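Local coordinates for acetylene hydratase (Pelobacter acetylenicus, PDB 2E7Z), which hydrates acetylene to acetaldehyde with a tungsten-bis(molybdopterin guanine dinucleotide) cofactor and a [4Fe-4S] cluster, without net redox change, at residues V105-T108 and S114-G117; E109-S114 and A411-A416. All coordinates share one frame; numbering follows the deposited sequence.

Interaction 1. Residues V105-T108 and S114-G117. With MGD (2-amino-5,6-dimercapto-7-methyl-3,7,8a,9-tetrahydro-8-oxa-1,3,9,10-tetraaza-anthracen-4-one guanosine dinucleotide), chain E.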
ATOM      1  N   VAL A 105       3.984  16.109  -0.409  1.00  6.10           N
ATOM      2  CA  VAL A 105       2.699  15.569  -0.874  1.00  6.58           C
ATOM      3  C   VAL A 105       2.527  14.140  -0.383  1.00  6.48           C
ATOM      4  O   VAL A 105       3.474  13.342  -0.521  1.00  6.91           O
ATOM      5  CB  VAL A 105       2.592  15.643  -2.430  1.00  6.51           C
ATOM      6  CG1 VAL A 105       1.293  14.955  -2.904  1.00  8.07           C
ATOM      7  CG2 VAL A 105       2.626  17.061  -2.916  1.00  7.16           C
ATOM      8  N   SER A 106       1.358  13.808   0.169  1.00  6.94           N
ATOM      9  CA  SER A 106       1.004  12.422   0.465  1.00  6.27           C
ATOM     10  C   SER A 106      -0.184  12.111  -0.423  1.00  5.83           C
ATOM     11  O   SER A 106      -1.263  12.722  -0.247  1.00  6.80           O
ATOM     12  CB  SER A 106       0.683  12.278   1.958  1.00  7.35           C
ATOM     13  OG  SER A 106       0.202  10.990   2.277  1.00  7.54           O
ATOM     14  N   GLN A 107      -0.019  11.204  -1.375  1.00  5.91           N
ATOM     15  CA  GLN A 107      -1.067  10.908  -2.355  1.00  5.82           C
ATOM     16  C   GLN A 107      -1.313   9.430  -2.440  1.00  5.90           C
ATOM     17  O   GLN A 107      -0.352   8.655  -2.589  1.00  6.64           O
ATOM     18  CB  GLN A 107      -0.620  11.391  -3.744  1.00  6.26           C
ATOM     19  CG  GLN A 107      -1.579  11.082  -4.880  1.00  6.10           C
ATOM     20  CD  GLN A 107      -0.909  11.028  -6.231  1.00  6.74           C
ATOM     21  OE1 GLN A 107       0.318  10.887  -6.314  1.00  7.79           O
ATOM     22  NE2 GLN A 107      -1.684  11.086  -7.287  1.00  7.29           N
ATOM     23  N   THR A 108      -2.574   9.008  -2.376  1.00  6.49           N
ATOM     24  CA  THR A 108      -2.901   7.623  -2.694  1.00  6.18           C
ATOM     25  C   THR A 108      -3.616   7.599  -4.034  1.00  6.09           C
ATOM     26  O   THR A 108      -4.853   7.815  -4.100  1.00  7.03           O
ATOM     27  CB  THR A 108      -3.780   6.992  -1.610  1.00  6.90           C
ATOM     28  OG1 THR A 108      -3.059   7.044  -0.366  1.00  7.61           O
ATOM     29  CG2 THR A 108      -4.096   5.553  -1.968  1.00  8.53           C
ATOM     30  N   SER A 114      -7.117   9.211 -11.459  1.00  6.37           N
ATOM     31  CA  SER A 114      -7.553  10.361 -12.223  1.00  7.21           C
ATOM     32  C   SER A 114      -6.455  11.280 -12.729  1.00  6.73           C
ATOM     33  O   SER A 114      -6.767  12.166 -13.506  1.00  7.56           O
ATOM     34  CB  SER A 114      -8.534  11.205 -11.396  1.00  7.53           C
ATOM     35  OG  SER A 114      -9.753  10.498 -11.237  1.00  7.53           O
ATOM     36  N   GLU A 115      -5.183  11.078 -12.345  1.00  6.93           N
ATOM     37  CA  GLU A 115      -4.179  12.071 -12.749  1.00  6.92           C
ATOM     38  C   GLU A 115      -3.177  11.575 -13.792  1.00  6.94           C
ATOM     39  O   GLU A 115      -2.568  12.405 -14.455  1.00  7.09           O
ATOM     40  CB  GLU A 115      -3.498  12.748 -11.553  1.00  7.46           C
ATOM     41  CG  GLU A 115      -2.875  11.856 -10.470  1.00  7.75           C
ATOM     42  CD  GLU A 115      -1.495  11.290 -10.772  1.00  7.60           C
ATOM     43  OE1 GLU A 115      -0.748  11.787 -11.667  1.00  7.56           O
ATOM     44  OE2 GLU A 115      -1.100  10.330 -10.054  1.00  8.77           O
ATOM     45  N   TYR A 116      -2.997  10.260 -13.952  1.00  6.77           N
ATOM     46  CA  TYR A 116      -2.308   9.701 -15.117  1.00  7.61           C
ATOM     47  C   TYR A 116      -0.860  10.182 -15.243  1.00  7.50           C
ATOM     48  O   TYR A 116      -0.298  10.182 -16.337  1.00  9.43           O
ATOM     49  CB  TYR A 116      -3.084   9.963 -16.410  1.00  7.57           C
ATOM     50  CG  TYR A 116      -4.466   9.355 -16.388  1.00  6.73           C
ATOM     51  CD1 TYR A 116      -4.651   8.015 -16.687  1.00  8.13           C
ATOM     52  CD2 TYR A 116      -5.576  10.110 -15.997  1.00  6.92           C
ATOM     53  CE1 TYR A 116      -5.914   7.432 -16.647  1.00  7.30           C
ATOM     54  CE2 TYR A 116      -6.857   9.537 -15.922  1.00  7.30           C
ATOM     55  CZ  TYR A 116      -7.002   8.182 -16.240  1.00  7.65           C
ATOM     56  OH  TYR A 116      -8.230   7.570 -16.184  1.00  8.40           O
ATOM     57  N   GLY A 117      -0.235  10.532 -14.125  1.00  7.22           N
ATOM     58  CA  GLY A 117       1.157  11.017 -14.118  1.00  7.59           C
ATOM     59  C   GLY A 117       1.301  12.512 -13.956  1.00  7.06           C
ATOM     60  O   GLY A 117       2.433  13.018 -13.764  1.00  7.59           O
TER
HETATM   61  PB  MGD E 801      -6.482   6.248   4.327  1.00  8.87           P
HETATM   62  O1B MGD E 801      -5.291   6.613   5.179  1.00  9.55           O
HETATM   63  O2B MGD E 801      -7.725   5.744   4.965  1.00  9.31           O
HETATM   64  O3B MGD E 801      -6.095   5.149   3.224  1.00  8.26           O
HETATM   65  O3A MGD E 801      -3.775   4.340   2.702  1.00  9.36           O
HETATM   66  PA  MGD E 801      -5.004   5.152   2.045  1.00  8.69           P
HETATM   67  O1A MGD E 801      -5.647   4.387   0.927  1.00  8.74           O
HETATM   68  O2A MGD E 801      -4.480   6.536   1.802  1.00  7.94           O
HETATM   69  O5' MGD E 801      -6.824   7.568   3.468  1.00  8.04           O
HETATM   70  C5' MGD E 801      -7.607   7.443   2.293  1.00  8.87           C
HETATM   71  C4' MGD E 801      -8.387   8.737   2.164  1.00  6.98           C
HETATM   72  O4' MGD E 801      -8.944   8.765   0.842  1.00  7.65           O
HETATM   73  C3' MGD E 801      -9.606   8.812   3.078  1.00  7.56           C
HETATM   74  O3' MGD E 801      -9.514  10.004   3.877  1.00  8.76           O
HETATM   75  C2' MGD E 801     -10.843   8.832   2.156  1.00  7.85           C
HETATM   76  O2' MGD E 801     -11.957   9.635   2.597  1.00  9.39           O
HETATM   77  C1' MGD E 801     -10.247   9.391   0.893  1.00  7.69           C
HETATM   78  N9  MGD E 801     -10.891   8.993  -0.368  1.00  7.75           N
HETATM   79  C8  MGD E 801     -11.399   7.778  -0.692  1.00  8.18           C
HETATM   80  N7  MGD E 801     -11.813   7.759  -1.969  1.00  8.46           N
HETATM   81  C5  MGD E 801     -11.498   8.962  -2.497  1.00  7.74           C
HETATM   82  C6  MGD E 801     -11.639   9.621  -3.784  1.00  7.81           C
HETATM   83  O6  MGD E 801     -12.151   9.035  -4.760  1.00  7.80           O
HETATM   84  N1  MGD E 801     -11.152  10.870  -3.868  1.00  7.29           N
HETATM   85  C2  MGD E 801     -10.650  11.570  -2.856  1.00  7.44           C
HETATM   86  N2  MGD E 801     -10.194  12.835  -3.086  1.00  7.98           N
HETATM   87  N3  MGD E 801     -10.499  11.033  -1.649  1.00  7.44           N
HETATM   88  C4  MGD E 801     -10.897   9.761  -1.446  1.00  7.54           C
HETATM   89  C10 MGD E 801      -3.799   2.914   2.618  1.00 10.88           C
HETATM   90  C11 MGD E 801      -2.405   2.435   2.961  1.00 10.61           C
HETATM   91  O11 MGD E 801      -2.220   2.748   4.341  1.00  8.62           O
HETATM   92  C12 MGD E 801      -2.293   0.949   2.722  1.00 11.01           C
HETATM   93  S12 MGD E 801      -2.737   0.341   1.187  1.00 13.53           S
HETATM   94  C13 MGD E 801      -1.799   0.133   3.668  1.00 11.18           C
HETATM   95  S13 MGD E 801      -1.775  -1.560   3.483  1.00 14.62           S
HETATM   96  C14 MGD E 801      -1.252   0.633   4.970  1.00 10.51           C
HETATM   97  N15 MGD E 801      -2.109   0.292   6.094  1.00 10.42           N
HETATM   98  C16 MGD E 801      -1.703   0.829   7.281  1.00 10.39           C
HETATM   99  C17 MGD E 801      -1.900   0.189   8.589  1.00 10.57           C
HETATM  100  O17 MGD E 801      -2.460  -0.926   8.672  1.00 11.93           O
HETATM  101  N18 MGD E 801      -1.448   0.841   9.679  1.00 10.82           N
HETATM  102  C19 MGD E 801      -0.826   2.045   9.624  1.00  9.48           C
HETATM  103  N19 MGD E 801      -0.403   2.650  10.754  1.00 10.76           N
HETATM  104  N20 MGD E 801      -0.640   2.691   8.466  1.00  9.83           N
HETATM  105  C21 MGD E 801      -1.031   2.140   7.309  1.00 10.49           C
HETATM  106  N22 MGD E 801      -0.806   2.786   6.162  1.00  9.47           N
HETATM  107  C23 MGD E 801      -1.044   2.154   4.881  1.00 10.39           C
HETATM  108  O   HOH W   1       1.884   9.870  -8.367  1.00  7.18           O

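Interaction 2. Residues E109-S114 and A411-A416. With MGD (2-amino-5,6-dimercapto-7-methyl-3,7,8a,9-tetrahydro-8-oxa-1,3,9,10-tetraaza-anthracen-4-one guanosine dinucleotide), chain E.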
ATOM      1  N   GLU A 109      -2.875   7.342  -5.111  1.00  6.58           N
ATOM      2  CA  GLU A 109      -3.479   7.461  -6.419  1.00  6.94           C
ATOM      3  C   GLU A 109      -4.474   6.335  -6.698  1.00  6.61           C
ATOM      4  O   GLU A 109      -5.406   6.547  -7.489  1.00  6.92           O
ATOM      5  CB  GLU A 109      -2.415   7.577  -7.520  1.00  7.28           C
ATOM      6  CG  GLU A 109      -2.971   7.671  -8.938  1.00  7.93           C
ATOM      7  CD  GLU A 109      -3.978   8.806  -9.156  1.00  7.58           C
ATOM      8  OE1 GLU A 109      -4.176   9.660  -8.253  1.00  7.57           O
ATOM      9  OE2 GLU A 109      -4.569   8.812 -10.251  1.00  7.31           O
ATOM     10  N   ILE A 110      -4.317   5.150  -6.081  1.00  6.76           N
ATOM     11  CA  ILE A 110      -5.294   4.102  -6.393  1.00  7.40           C
ATOM     12  C   ILE A 110      -6.703   4.463  -5.951  1.00  6.99           C
ATOM     13  O   ILE A 110      -7.665   3.908  -6.483  1.00  7.16           O
ATOM     14  CB  ILE A 110      -4.847   2.719  -5.840  1.00  7.93           C
ATOM     15  CG1 ILE A 110      -5.392   1.555  -6.689  1.00  8.56           C
ATOM     16  CG2 ILE A 110      -5.188   2.553  -4.362  1.00  8.81           C
ATOM     17  CD1 ILE A 110      -4.811   1.471  -8.128  1.00  8.38           C
ATOM     18  N   ASN A 111      -6.805   5.381  -4.996  1.00  6.96           N
ATOM     19  CA  ASN A 111      -8.120   5.797  -4.556  1.00  7.12           C
ATOM     20  C   ASN A 111      -8.817   6.772  -5.498  1.00  7.48           C
ATOM     21  O   ASN A 111      -9.991   7.077  -5.297  1.00  8.93           O
ATOM     22  CB  ASN A 111      -8.082   6.428  -3.148  1.00  6.52           C
ATOM     23  CG  ASN A 111      -7.715   5.441  -2.054  1.00  7.67           C
ATOM     24  OD1 ASN A 111      -7.803   4.227  -2.236  1.00  9.51           O
ATOM     25  ND2 ASN A 111      -7.276   5.967  -0.924  1.00  9.14           N
ATOM     26  N   GLN A 112      -8.069   7.305  -6.464  1.00  6.85           N
ATOM     27  CA  GLN A 112      -8.527   8.410  -7.306  1.00  6.85           C
ATOM     28  C   GLN A 112      -8.520   8.066  -8.781  1.00  6.49           C
ATOM     29  O   GLN A 112      -9.447   8.376  -9.514  1.00  7.90           O
ATOM     30  CB  GLN A 112      -7.624   9.615  -7.071  1.00  7.17           C
ATOM     31  CG  GLN A 112      -7.682  10.121  -5.629  1.00  7.84           C
ATOM     32  CD  GLN A 112      -6.625  11.153  -5.402  1.00  7.94           C
ATOM     33  OE1 GLN A 112      -6.874  12.346  -5.542  1.00  8.74           O
ATOM     34  NE2 GLN A 112      -5.419  10.700  -5.080  1.00  8.13           N
ATOM     35  N   GLN A 113      -7.396   7.498  -9.227  1.00  6.71           N
ATOM     36  CA  GLN A 113      -7.259   6.955 -10.595  1.00  6.51           C
ATOM     37  C   GLN A 113      -7.702   8.010 -11.606  1.00  7.00           C
ATOM     38  O   GLN A 113      -8.501   7.716 -12.524  1.00  7.52           O
ATOM     39  CB  GLN A 113      -8.011   5.636 -10.727  1.00  6.23           C
ATOM     40  CG  GLN A 113      -7.425   4.657  -9.758  1.00  8.46           C
ATOM     41  CD  GLN A 113      -7.698   3.200 -10.090  1.00  8.13           C
ATOM     42  OE1 GLN A 113      -7.579   2.756 -11.249  1.00  9.35           O
ATOM     43  NE2 GLN A 113      -8.014   2.437  -9.066  1.00  7.61           N
ATOM     44  N   SER A 114      -7.117   9.211 -11.459  1.00  6.37           N
ATOM     45  CA  SER A 114      -7.553  10.361 -12.223  1.00  7.21           C
ATOM     46  C   SER A 114      -6.455  11.280 -12.729  1.00  6.73           C
ATOM     47  O   SER A 114      -6.767  12.166 -13.506  1.00  7.56           O
ATOM     48  CB  SER A 114      -8.534  11.205 -11.396  1.00  7.53           C
ATOM     49  OG  SER A 114      -9.753  10.498 -11.237  1.00  7.53           O
ATOM     50  N   ALA A 411      -2.491  16.647   0.885  1.00  6.34           N
ATOM     51  CA  ALA A 411      -2.989  15.290   1.119  1.00  6.40           C
ATOM     52  C   ALA A 411      -4.017  14.986   0.048  1.00  6.62           C
ATOM     53  O   ALA A 411      -5.088  15.629   0.038  1.00  7.16           O
ATOM     54  CB  ALA A 411      -3.581  15.149   2.517  1.00  7.17           C
ATOM     55  N   LEU A 412      -3.742  14.028  -0.836  1.00  6.46           N
ATOM     56  CA  LEU A 412      -4.607  13.707  -1.975  1.00  6.41           C
ATOM     57  C   LEU A 412      -5.127  12.304  -1.787  1.00  6.68           C
ATOM     58  O   LEU A 412      -4.392  11.337  -1.931  1.00  6.84           O
ATOM     59  CB  LEU A 412      -3.859  13.839  -3.311  1.00  7.03           C
ATOM     60  CG  LEU A 412      -3.096  15.148  -3.519  1.00  8.72           C
ATOM     61  CD1 LEU A 412      -2.249  15.126  -4.803  1.00 11.09           C
ATOM     62  CD2 LEU A 412      -4.029  16.329  -3.480  1.00 10.08           C
ATOM     63  N   ALA A 413      -6.407  12.204  -1.401  1.00  6.13           N
ATOM     64  CA  ALA A 413      -7.053  10.939  -1.024  1.00  6.52           C
ATOM     65  C   ALA A 413      -6.188  10.171  -0.030  1.00  6.41           C
ATOM     66  O   ALA A 413      -5.973   8.971  -0.162  1.00  7.04           O
ATOM     67  CB  ALA A 413      -7.419  10.101  -2.241  1.00  7.06           C
ATOM     68  N   SER A 414      -5.713  10.892   0.983  1.00  6.82           N
ATOM     69  CA  SER A 414      -4.807  10.333   1.968  1.00  6.53           C
ATOM     70  C   SER A 414      -5.048  10.972   3.327  1.00  6.96           C
ATOM     71  O   SER A 414      -4.857  12.185   3.503  1.00  7.45           O
ATOM     72  CB  SER A 414      -3.346  10.567   1.493  1.00  6.87           C
ATOM     73  OG  SER A 414      -2.405  10.239   2.521  1.00  7.87           O
ATOM     74  N   ASN A 415      -5.503  10.149   4.279  1.00  6.62           N
ATOM     75  CA  ASN A 415      -5.679  10.614   5.646  1.00  6.95           C
ATOM     76  C   ASN A 415      -4.327  10.466   6.335  1.00  7.48           C
ATOM     77  O   ASN A 415      -4.109   9.642   7.206  1.00  7.66           O
ATOM     78  CB  ASN A 415      -6.780   9.791   6.309  1.00  7.58           C
ATOM     79  CG  ASN A 415      -7.074  10.211   7.726  1.00  8.10           C
ATOM     80  OD1 ASN A 415      -6.738  11.307   8.168  1.00  8.15           O
ATOM     81  ND2 ASN A 415      -7.785   9.332   8.429  1.00  7.81           N
ATOM     82  N   ALA A 416      -3.409  11.316   5.882  1.00  7.17           N
ATOM     83  CA  ALA A 416      -1.987  11.227   6.206  1.00  7.43           C
ATOM     84  C   ALA A 416      -1.664  11.234   7.693  1.00  7.58           C
ATOM     85  O   ALA A 416      -0.757  10.524   8.137  1.00  7.80           O
ATOM     86  CB  ALA A 416      -1.191  12.339   5.470  1.00  8.25           C
TER
HETATM   87  PB  MGD E 801      -6.482   6.248   4.327  1.00  8.87           P
HETATM   88  O1B MGD E 801      -5.291   6.613   5.179  1.00  9.55           O
HETATM   89  O2B MGD E 801      -7.725   5.744   4.965  1.00  9.31           O
HETATM   90  O3B MGD E 801      -6.095   5.149   3.224  1.00  8.26           O
HETATM   91  O3A MGD E 801      -3.775   4.340   2.702  1.00  9.36           O
HETATM   92  PA  MGD E 801      -5.004   5.152   2.045  1.00  8.69           P
HETATM   93  O1A MGD E 801      -5.647   4.387   0.927  1.00  8.74           O
HETATM   94  O2A MGD E 801      -4.480   6.536   1.802  1.00  7.94           O
HETATM   95  O5' MGD E 801      -6.824   7.568   3.468  1.00  8.04           O
HETATM   96  C5' MGD E 801      -7.607   7.443   2.293  1.00  8.87           C
HETATM   97  C4' MGD E 801      -8.387   8.737   2.164  1.00  6.98           C
HETATM   98  O4' MGD E 801      -8.944   8.765   0.842  1.00  7.65           O
HETATM   99  C3' MGD E 801      -9.606   8.812   3.078  1.00  7.56           C
HETATM  100  O3' MGD E 801      -9.514  10.004   3.877  1.00  8.76           O
HETATM  101  C2' MGD E 801     -10.843   8.832   2.156  1.00  7.85           C
HETATM  102  O2' MGD E 801     -11.957   9.635   2.597  1.00  9.39           O
HETATM  103  C1' MGD E 801     -10.247   9.391   0.893  1.00  7.69           C
HETATM  104  N9  MGD E 801     -10.891   8.993  -0.368  1.00  7.75           N
HETATM  105  C8  MGD E 801     -11.399   7.778  -0.692  1.00  8.18           C
HETATM  106  N7  MGD E 801     -11.813   7.759  -1.969  1.00  8.46           N
HETATM  107  C5  MGD E 801     -11.498   8.962  -2.497  1.00  7.74           C
HETATM  108  C6  MGD E 801     -11.639   9.621  -3.784  1.00  7.81           C
HETATM  109  O6  MGD E 801     -12.151   9.035  -4.760  1.00  7.80           O
HETATM  110  N1  MGD E 801     -11.152  10.870  -3.868  1.00  7.29           N
HETATM  111  C2  MGD E 801     -10.650  11.570  -2.856  1.00  7.44           C
HETATM  112  N2  MGD E 801     -10.194  12.835  -3.086  1.00  7.98           N
HETATM  113  N3  MGD E 801     -10.499  11.033  -1.649  1.00  7.44           N
HETATM  114  C4  MGD E 801     -10.897   9.761  -1.446  1.00  7.54           C
HETATM  115  C10 MGD E 801      -3.799   2.914   2.618  1.00 10.88           C
HETATM  116  C11 MGD E 801      -2.405   2.435   2.961  1.00 10.61           C
HETATM  117  O11 MGD E 801      -2.220   2.748   4.341  1.00  8.62           O
HETATM  118  C12 MGD E 801      -2.293   0.949   2.722  1.00 11.01           C
HETATM  119  S12 MGD E 801      -2.737   0.341   1.187  1.00 13.53           S
HETATM  120  C13 MGD E 801      -1.799   0.133   3.668  1.00 11.18           C
HETATM  121  S13 MGD E 801      -1.775  -1.560   3.483  1.00 14.62           S
HETATM  122  C14 MGD E 801      -1.252   0.633   4.970  1.00 10.51           C
HETATM  123  N15 MGD E 801      -2.109   0.292   6.094  1.00 10.42           N
HETATM  124  C16 MGD E 801      -1.703   0.829   7.281  1.00 10.39           C
HETATM  125  C17 MGD E 801      -1.900   0.189   8.589  1.00 10.57           C
HETATM  126  O17 MGD E 801      -2.460  -0.926   8.672  1.00 11.93           O
HETATM  127  N18 MGD E 801      -1.448   0.841   9.679  1.00 10.82           N
HETATM  128  C19 MGD E 801      -0.826   2.045   9.624  1.00  9.48           C
HETATM  129  N19 MGD E 801      -0.403   2.650  10.754  1.00 10.76           N
HETATM  130  N20 MGD E 801      -0.640   2.691   8.466  1.00  9.83           N
HETATM  131  C21 MGD E 801      -1.031   2.140   7.309  1.00 10.49           C
HETATM  132  N22 MGD E 801      -0.806   2.786   6.162  1.00  9.47           N
HETATM  133  C23 MGD E 801      -1.044   2.154   4.881  1.00 10.39           C

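Interaction 1. Residues V105-T108 and S114-G117
Gln107 and Glu115 meet through one buried hydrogen bond that closes a loop between strand 103-107 and helix 118-126, a strand-loop-helix unit in the molybdopterin oxidoreductase fold of the DMSO reductase family. The contact is small, burying 71 Å² in all. Gln107 NE2 donates to Glu115 OE2 at 2.9 Å with an N-H...O angle of 156°. Glu115 OE2 lies close to the amide plane of Gln107, whereas NE2 meets that oxygen from above the carboxylate plane, 46° out of it. The two side chains approach from opposite directions. Gln107 spans the gap because CG stands anti to the backbone N (chi1 177°) and the rest of the chain is extended.

Both ends of the amide have further partners. NE2 also bonds to Glu491 OE2 of helix 491-501, and OE1 accepts from Trp131 NE1. A water donates to Gln107 OE1 at 2.8 Å and, weakly, to Glu115 OE2 at 3.5 Å, bridging the two residues a second time.

The other carboxylate oxygen faces the start of the helix. Glu115 OE1 takes a weak bond, 2.8 Å, from the backbone N of Gly117, the N-cap residue, and a hydrogen bond from Leu119 N. These backbone N-H groups would probably stabilise a negative charge on Glu115.

Backbone bonds seat the strand beside strand 408-412: Ser106 pairs with Phe410 and Leu412. Just beyond the strand's end comes the cofactor contact, where Thr108 OG1 donates to the phosphate oxygen O2A of MGD at 2.6 Å.

Interaction 2. Residues E109-S114 and A411-A416
Ala413 packs its CB against Gln112 CG at 3.4 Å, and the two, with Asn111, account for most of the 170 Å² buried here. The Ala413 methyl lies against the guanine of MGD as well: its CB stands 3.3 Å from N3, almost straight over the ring face. The residue has left-handed backbone angles, marking where the chain turns away from strand 408-412.

Gln112 runs alongside that methyl. Its CG sits over the same guanine face, 4.0 Å from N1, while the extended chain carries the amide on past Ala413 CB toward Leu412. There NE2 finds its hydrogen-bond partner in Thr108 O, tying the loop to the strand end that precedes it. An alanine here has no amide to offer, which would probably leave Thr108 O without this partner and open a gap beside the Ala413 methyl and the guanine.

Asn111 completes the platform, its CB 4.1 Å from N7 above the same face and 3.8 Å from Ala413 CB. CG lies beside the backbone N (chi1 -67°), which brings the amide to the diphosphate: ND2 donates to MGD O1A at 2.9 Å, angle 153°. The same nitrogen makes a weak, longer bond of 3.4 Å to Ala413 O, so one amide joins the loop, the turn and the cofactor.

Further along, Asn415, centre of an inverse gamma turn, donates its backbone N to MGD O5' at 3.0 Å. Two loops that follow neighbouring parallel strands thus share the cradling of guanine and diphosphate, forming part of the bis-MGD site of this tungsten enzyme.

Overall arrangement
Both contacts are buried, and their centres lie about 6 Å apart. They draw on one sheet: strands 103-107 and 408-412 are parallel neighbours, and the residues after the first strand run through interaction 2 before reaching Ser114, which the two contacts share. Two bonds join them directly, Ser106 O to Leu412 N at 2.9 Å and Ser106 OG to Ser414 OG at 2.7 Å. Their chemistry differs with position. Interaction 1 is a polar, water-assisted link across a short loop, directed to a helix start; interaction 2 is mainly close packing between segments distant in sequence. Both touch the same MGD, interaction 1 at the diphosphate alone, interaction 2 along the guanine as well.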